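PDB 1ZXU: protein LURP-one-related 15 from Arabidopsis thaliana, which is of unknown function but might be related to the phospholipid scramblases and the tubby-like membrane-tethered transcription factors. Local coordinates for residues 53-58 with 64-69; 157-162 with 167-172. One frame throughout, in Å; residues are numbered along the deposited sequence.

Contact 1: residues 53-58 with 64-69; sequences NFVITD and LFKVKE
F54 and V67 face each other as a hydrogen-bonded pair in an antiparallel beta hairpin, strands 54-58 and 63-68, of the closed Tubby-like barrel. Their side chains lie alongside one another and point the same way, into the barrel. V67 CB sits 4.2 Å from the centroid of the F54 ring and 15° off its normal, which makes this a CH-pi contact over the ring face, displaced toward the rim. The ring gets there because CG of F54 stands between the backbone N and the carbonyl carbon (chi1 55°), and its CE1 then reaches V67 CG2. The same CG2 meets I56 CD1 at 4.0 Å. This side is the tight one: F54, I56, F65 and V67 are all buried, and helix 197-211 inside the barrel packs on F65 through A198 and A201 and on V67 through V205. R44 adds a cation-pi contact to F54. Cutting F54 back to alanine is likely to open a gap over V67 and leave the R44 cation without its ring. In the backbone near the turn, a classic beta bulge breaks the regular spacing: I56 O accepts from both L64 N (2.8 Å) and F65 N (3.1 Å), each in the carbonyl plane.

The other face is looser and more exposed. There V55 and K66 form a non-hydrogen-bonded pair whose side chains meet only lightly, V55 CG2 to K66 CG at 3.8 Å, and V55 CG1 rests on F65 O. At the far end N53, in the loop before the strand, adds a side-chain bond to the ladder: N53 OD1 takes the N-H of E69 at 3.0 Å, the donor tilted 29° from the carbonyl plane. N53 ND2 gives a hydrogen bond to a water whose O lies 2.6 Å from E69 O, to which it donates.

Contact 2: residues 157-162 with 167-172; sequences CVVYAG and IVAQMH
V159 O is gripped by two amides of the partner strand, V168 N at 2.8 Å and, weakly, A169 N at 3.4 Å. Two consecutive residues facing one define a classic beta bulge, and it shifts the register of hairpin 158-161/167-173 by one residue, so that Y160 pairs with I167 after V159 has paired with A169. The first N-H comes in tilted 21° from the carbonyl plane. From the bulge toward C157 the ladder is regular: V159 N binds A169 O, then M171 N binds C157 O at an N-H...O angle of 170°.

Beside the bulge the side chains pack closely. V168 CG2 stands between its own backbone N and carbonyl carbon, which brings it 3.6 Å from V159 CG1, the two valines crossing obliquely. A169 CB lies against V159 CG2. At the end of the hairpin away from the turn the selenium of selenomethionine M171 lies 4.0 Å from C157 SG, and its CE reaches C157 CB.

On the other face, V158 CG1 lies over one face of the Y160 ring, toward its rim, and also touches I167 CG1. The latter carbon comes within 3.6 Å of Y160 CE1. K149 supplies a cation-pi partner for this ring. The bent chain of Q170 (chi2 90°) lays its amide against V158, NE2 3.2 Å from V158 CG2, and NE2 also binds M171 O in the carbonyl plane, on a lone pair. The chemistry thus divides by face: aliphatic groups, with the sulfur of C157 and the selenium of M171 at one end, make the buried side apolar, and V159, V168, A169 and C157 meet helix 197-211; the partly exposed side combines aliphatic contacts with a cation-pi pair and an amide tied to its own strand.

How the contacts relate
Contact 1 closes before contact 2 opens along the chain, so the two hairpins come in series, both within the part of the chain characteristic of LURP-one-related proteins. Both belong to the same antiparallel sheet, whose strand order follows the sequence and which closes into a barrel; six strands lie between them one way round, and 187-191 and 38-43 the other way. Their centres are 20 Å apart, on opposite sides of the chain's centre, and their nearest atoms stay about 10 Å apart. Helix 197-211 is the shared element: side chains of both hairpins pack against it. This is consistent with the Tubby-like fold expected from the family, a barrel around a central helix.

Contact 1: residues 53-58 with 64-69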
loop_
_atom_site.group_PDB
_atom_site.type_symbol
_atom_site.label_atom_id
_atom_site.label_comp_id
_atom_site.label_asym_id
_atom_site.label_seq_id
_atom_site.Cartn_x
_atom_site.Cartn_y
_atom_site.Cartn_z
ATOM N N ASN A 53 12.599 -6.715 0.906
ATOM C CA ASN A 53 12.335 -7.130 -0.477
ATOM C C ASN A 53 11.401 -8.317 -0.592
ATOM O O ASN A 53 11.606 -9.393 0.016
ATOM C CB ASN A 53 13.625 -7.422 -1.269
ATOM C CG ASN A 53 14.514 -6.211 -1.399
ATOM O OD1 ASN A 53 14.274 -5.158 -0.787
ATOM N ND2 ASN A 53 15.525 -6.333 -2.237
ATOM N N PHE A 54 10.369 -8.140 -1.405
ATOM C CA PHE A 54 9.387 -9.197 -1.628
ATOM C C PHE A 54 8.546 -8.794 -2.826
ATOM O O PHE A 54 8.797 -7.750 -3.389
ATOM C CB PHE A 54 8.519 -9.498 -0.377
ATOM C CG PHE A 54 7.798 -8.304 0.199
ATOM C CD1 PHE A 54 6.548 -7.907 -0.316
ATOM C CD2 PHE A 54 8.349 -7.610 1.287
ATOM C CE1 PHE A 54 5.856 -6.818 0.268
ATOM C CE2 PHE A 54 7.644 -6.539 1.867
ATOM C CZ PHE A 54 6.445 -6.150 1.360
ATOM N N VAL A 55 7.655 -9.665 -3.262
ATOM C CA VAL A 55 6.790 -9.382 -4.403
ATOM C C VAL A 55 5.336 -9.440 -3.964
ATOM O O VAL A 55 4.985 -10.188 -3.035
ATOM C CB VAL A 55 7.041 -10.374 -5.511
ATOM C CG1 VAL A 55 6.036 -10.232 -6.612
ATOM C CG2 VAL A 55 8.460 -10.065 -6.132
ATOM N N ILE A 56 4.482 -8.652 -4.620
ATOM C CA ILE A 56 3.035 -8.746 -4.303
ATOM C C ILE A 56 2.413 -9.320 -5.566
ATOM O O ILE A 56 2.642 -8.783 -6.653
ATOM C CB ILE A 56 2.485 -7.356 -3.985
ATOM C CG1 ILE A 56 3.033 -6.881 -2.618
ATOM C CG2 ILE A 56 0.939 -7.420 -4.007
ATOM C CD1 ILE A 56 2.765 -5.407 -2.329
ATOM N N THR A 57 1.630 -10.388 -5.432
ATOM C CA THR A 57 1.070 -11.090 -6.624
ATOM C C THR A 57 -0.440 -11.070 -6.507
ATOM O O THR A 57 -0.964 -10.773 -5.426
ATOM C CB THR A 57 1.550 -12.584 -6.727
ATOM O OG1 THR A 57 1.061 -13.343 -5.617
ATOM C CG2 THR A 57 3.083 -12.673 -6.803
ATOM N N ASP A 58 -1.140 -11.370 -7.594
ATOM C CA ASP A 58 -2.523 -11.737 -7.461
ATOM C C ASP A 58 -2.642 -13.199 -6.965
ATOM O O ASP A 58 -1.620 -13.870 -6.701
ATOM C CB ASP A 58 -3.289 -11.478 -8.765
ATOM C CG ASP A 58 -2.955 -12.459 -9.862
ATOM O OD1 ASP A 58 -2.288 -13.516 -9.623
ATOM O OD2 ASP A 58 -3.424 -12.188 -10.989
ATOM N N LEU A 64 2.181 -8.320 -9.418
ATOM C CA LEU A 64 1.597 -6.990 -9.481
ATOM C C LEU A 64 2.682 -5.961 -9.190
ATOM O O LEU A 64 2.802 -4.962 -9.965
ATOM C CB LEU A 64 0.441 -6.813 -8.480
ATOM C CG LEU A 64 -0.697 -7.804 -8.704
ATOM C CD1 LEU A 64 -1.726 -7.676 -7.529
ATOM C CD2 LEU A 64 -1.398 -7.598 -10.019
ATOM N N PHE A 65 3.439 -6.115 -8.079
ATOM C CA PHE A 65 4.564 -5.180 -7.766
ATOM C C PHE A 65 5.769 -5.915 -7.194
ATOM O O PHE A 65 5.600 -6.902 -6.468
ATOM C CB PHE A 65 4.124 -4.180 -6.685
ATOM C CG PHE A 65 2.928 -3.402 -7.088
ATOM C CD1 PHE A 65 2.991 -2.474 -8.095
ATOM C CD2 PHE A 65 1.687 -3.686 -6.518
ATOM C CE1 PHE A 65 1.834 -1.762 -8.475
ATOM C CE2 PHE A 65 0.539 -2.995 -6.903
ATOM C CZ PHE A 65 0.602 -2.047 -7.864
ATOM N N LYS A 66 6.969 -5.475 -7.551
ATOM C CA LYS A 66 8.132 -5.851 -6.791
ATOM C C LYS A 66 8.395 -4.775 -5.786
ATOM O O LYS A 66 8.252 -3.559 -6.090
ATOM C CB LYS A 66 9.377 -6.015 -7.689
ATOM C CG LYS A 66 9.250 -7.272 -8.544
ATOM C CD LYS A 66 10.620 -7.754 -9.090
ATOM C CE LYS A 66 10.389 -8.657 -10.316
ATOM N NZ LYS A 66 11.091 -9.989 -10.233
ATOM N N VAL A 67 8.667 -5.213 -4.576
ATOM C CA VAL A 67 8.935 -4.274 -3.520
ATOM C C VAL A 67 10.386 -4.377 -3.122
ATOM O O VAL A 67 10.853 -5.480 -2.791
ATOM C CB VAL A 67 8.069 -4.598 -2.288
ATOM C CG1 VAL A 67 8.389 -3.622 -1.144
ATOM C CG2 VAL A 67 6.631 -4.455 -2.684
ATOM N N LYS A 68 11.082 -3.242 -3.184
ATOM C CA LYS A 68 12.500 -3.290 -2.770
ATOM C C LYS A 68 13.017 -2.051 -2.125
ATOM O O LYS A 68 12.479 -0.971 -2.321
ATOM C CB LYS A 68 13.401 -3.643 -3.946
ATOM C CG LYS A 68 13.550 -2.557 -4.945
ATOM C CD LYS A 68 14.706 -2.916 -5.926
ATOM C CE LYS A 68 14.944 -1.869 -7.002
ATOM N NZ LYS A 68 14.668 -0.444 -6.636
ATOM N N GLU A 69 14.093 -2.208 -1.342
ATOM C CA GLU A 69 14.842 -1.031 -0.860
ATOM C C GLU A 69 15.790 -0.681 -2.033
ATOM O O GLU A 69 16.565 -1.531 -2.465
ATOM C CB GLU A 69 15.668 -1.420 0.391
ATOM C CG GLU A 69 14.820 -1.488 1.675
ATOM C CD GLU A 69 15.589 -2.027 2.913
ATOM O OE1 GLU A 69 16.781 -2.361 2.777
ATOM O OE2 GLU A 69 14.970 -2.130 3.994
HETATM O O HOH W 1 17.153 -4.073 -2.239
#

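Contact 2: residues 157-162 with 167-172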
loop_
_atom_site.group_PDB
_atom_site.type_symbol
_atom_site.label_atom_id
_atom_site.label_comp_id
_atom_site.label_asym_id
_atom_site.label_seq_id
_atom_site.Cartn_x
_atom_site.Cartn_y
_atom_site.Cartn_z
ATOM N N CYS A 157 -6.623 -6.790 9.129
ATOM C CA CYS A 157 -6.617 -5.387 8.714
ATOM C C CYS A 157 -7.718 -5.074 7.736
ATOM O O CYS A 157 -8.005 -5.853 6.834
ATOM C CB CYS A 157 -5.280 -5.053 8.044
ATOM S SG CYS A 157 -3.861 -5.233 9.249
ATOM N N VAL A 158 -8.327 -3.926 7.951
ATOM C CA VAL A 158 -9.393 -3.436 7.069
ATOM C C VAL A 158 -9.025 -1.983 6.781
ATOM O O VAL A 158 -8.653 -1.237 7.692
ATOM C CB VAL A 158 -10.769 -3.482 7.755
ATOM C CG1 VAL A 158 -11.791 -2.987 6.799
ATOM C CG2 VAL A 158 -11.098 -4.953 8.179
ATOM N N VAL A 159 -9.125 -1.589 5.512
ATOM C CA VAL A 159 -8.899 -0.204 5.124
ATOM C C VAL A 159 -10.277 0.420 4.823
ATOM O O VAL A 159 -11.055 -0.143 4.021
ATOM C CB VAL A 159 -8.045 -0.106 3.827
ATOM C CG1 VAL A 159 -7.633 1.333 3.554
ATOM C CG2 VAL A 159 -6.734 -0.947 3.957
ATOM N N TYR A 160 -10.502 1.610 5.419
ATOM C CA TYR A 160 -11.760 2.357 5.234
ATOM C C TYR A 160 -11.515 3.683 4.573
ATOM O O TYR A 160 -10.445 4.305 4.810
ATOM C CB TYR A 160 -12.343 2.674 6.597
ATOM C CG TYR A 160 -12.680 1.477 7.408
ATOM C CD1 TYR A 160 -13.953 0.911 7.332
ATOM C CD2 TYR A 160 -11.744 0.919 8.255
ATOM C CE1 TYR A 160 -14.288 -0.208 8.105
ATOM C CE2 TYR A 160 -12.060 -0.206 9.034
ATOM C CZ TYR A 160 -13.326 -0.757 8.933
ATOM O OH TYR A 160 -13.620 -1.843 9.717
ATOM N N ALA A 161 -12.497 4.138 3.774
ATOM C CA ALA A 161 -12.524 5.498 3.230
ATOM C C ALA A 161 -12.985 6.394 4.376
ATOM O O ALA A 161 -13.890 6.041 5.146
ATOM C CB ALA A 161 -13.515 5.597 2.037
ATOM N N GLY A 162 -12.318 7.526 4.546
ATOM C CA GLY A 162 -12.538 8.371 5.721
ATOM C C GLY A 162 -13.962 8.944 5.758
ATOM O O GLY A 162 -14.625 8.895 6.800
ATOM N N ILE A 167 -15.649 0.310 3.422
ATOM C CA ILE A 167 -14.432 -0.596 3.342
ATOM C C ILE A 167 -13.941 -0.585 1.897
ATOM O O ILE A 167 -14.701 -0.825 0.964
ATOM C CB ILE A 167 -14.792 -2.024 3.705
ATOM C CG1 ILE A 167 -15.105 -2.102 5.191
ATOM C CG2 ILE A 167 -13.628 -3.023 3.423
ATOM C CD1 ILE A 167 -15.810 -3.402 5.540
ATOM N N VAL A 168 -12.631 -0.304 1.725
ATOM C CA VAL A 168 -12.013 -0.353 0.404
ATOM C C VAL A 168 -11.095 -1.576 0.203
ATOM O O VAL A 168 -10.801 -1.921 -0.931
ATOM C CB VAL A 168 -11.254 0.956 0.039
ATOM C CG1 VAL A 168 -12.255 2.166 0.020
ATOM C CG2 VAL A 168 -10.170 1.219 0.995
ATOM N N ALA A 169 -10.664 -2.172 1.307
ATOM C CA ALA A 169 -9.857 -3.398 1.252
ATOM C C ALA A 169 -9.942 -4.164 2.540
ATOM O O ALA A 169 -10.103 -3.566 3.610
ATOM C CB ALA A 169 -8.386 -3.090 0.945
ATOM N N GLN A 170 -9.795 -5.466 2.421
ATOM C CA GLN A 170 -9.921 -6.327 3.598
ATOM C C GLN A 170 -8.926 -7.501 3.562
ATOM O O GLN A 170 -8.889 -8.225 2.581
ATOM C CB GLN A 170 -11.364 -6.880 3.567
ATOM C CG GLN A 170 -11.651 -8.061 4.461
ATOM C CD GLN A 170 -12.109 -7.604 5.793
ATOM O OE1 GLN A 170 -13.181 -7.004 5.888
ATOM N NE2 GLN A 170 -11.288 -7.827 6.842
HETATM N N MSE A 171 -8.174 -7.672 4.640
HETATM C CA MSE A 171 -7.294 -8.803 4.794
HETATM C C MSE A 171 -8.036 -10.061 5.274
HETATM O O MSE A 171 -9.031 -9.956 6.025
HETATM C CB MSE A 171 -6.200 -8.412 5.806
HETATM C CG MSE A 171 -5.020 -9.354 5.803
HETATM SE SE MSE A 171 -3.689 -8.535 6.937
HETATM C CE MSE A 171 -3.004 -7.242 5.644
ATOM N N HIS A 172 -7.581 -11.231 4.795
ATOM C CA HIS A 172 -8.142 -12.555 5.206
ATOM C C HIS A 172 -6.986 -13.481 5.484
ATOM O O HIS A 172 -6.017 -13.473 4.741
ATOM C CB HIS A 172 -8.901 -13.249 4.060
ATOM C CG HIS A 172 -9.791 -12.361 3.281
ATOM N ND1 HIS A 172 -9.412 -11.799 2.080
ATOM C CD2 HIS A 172 -11.067 -11.958 3.512
ATOM C CE1 HIS A 172 -10.411 -11.066 1.619
ATOM N NE2 HIS A 172 -11.423 -11.143 2.467
#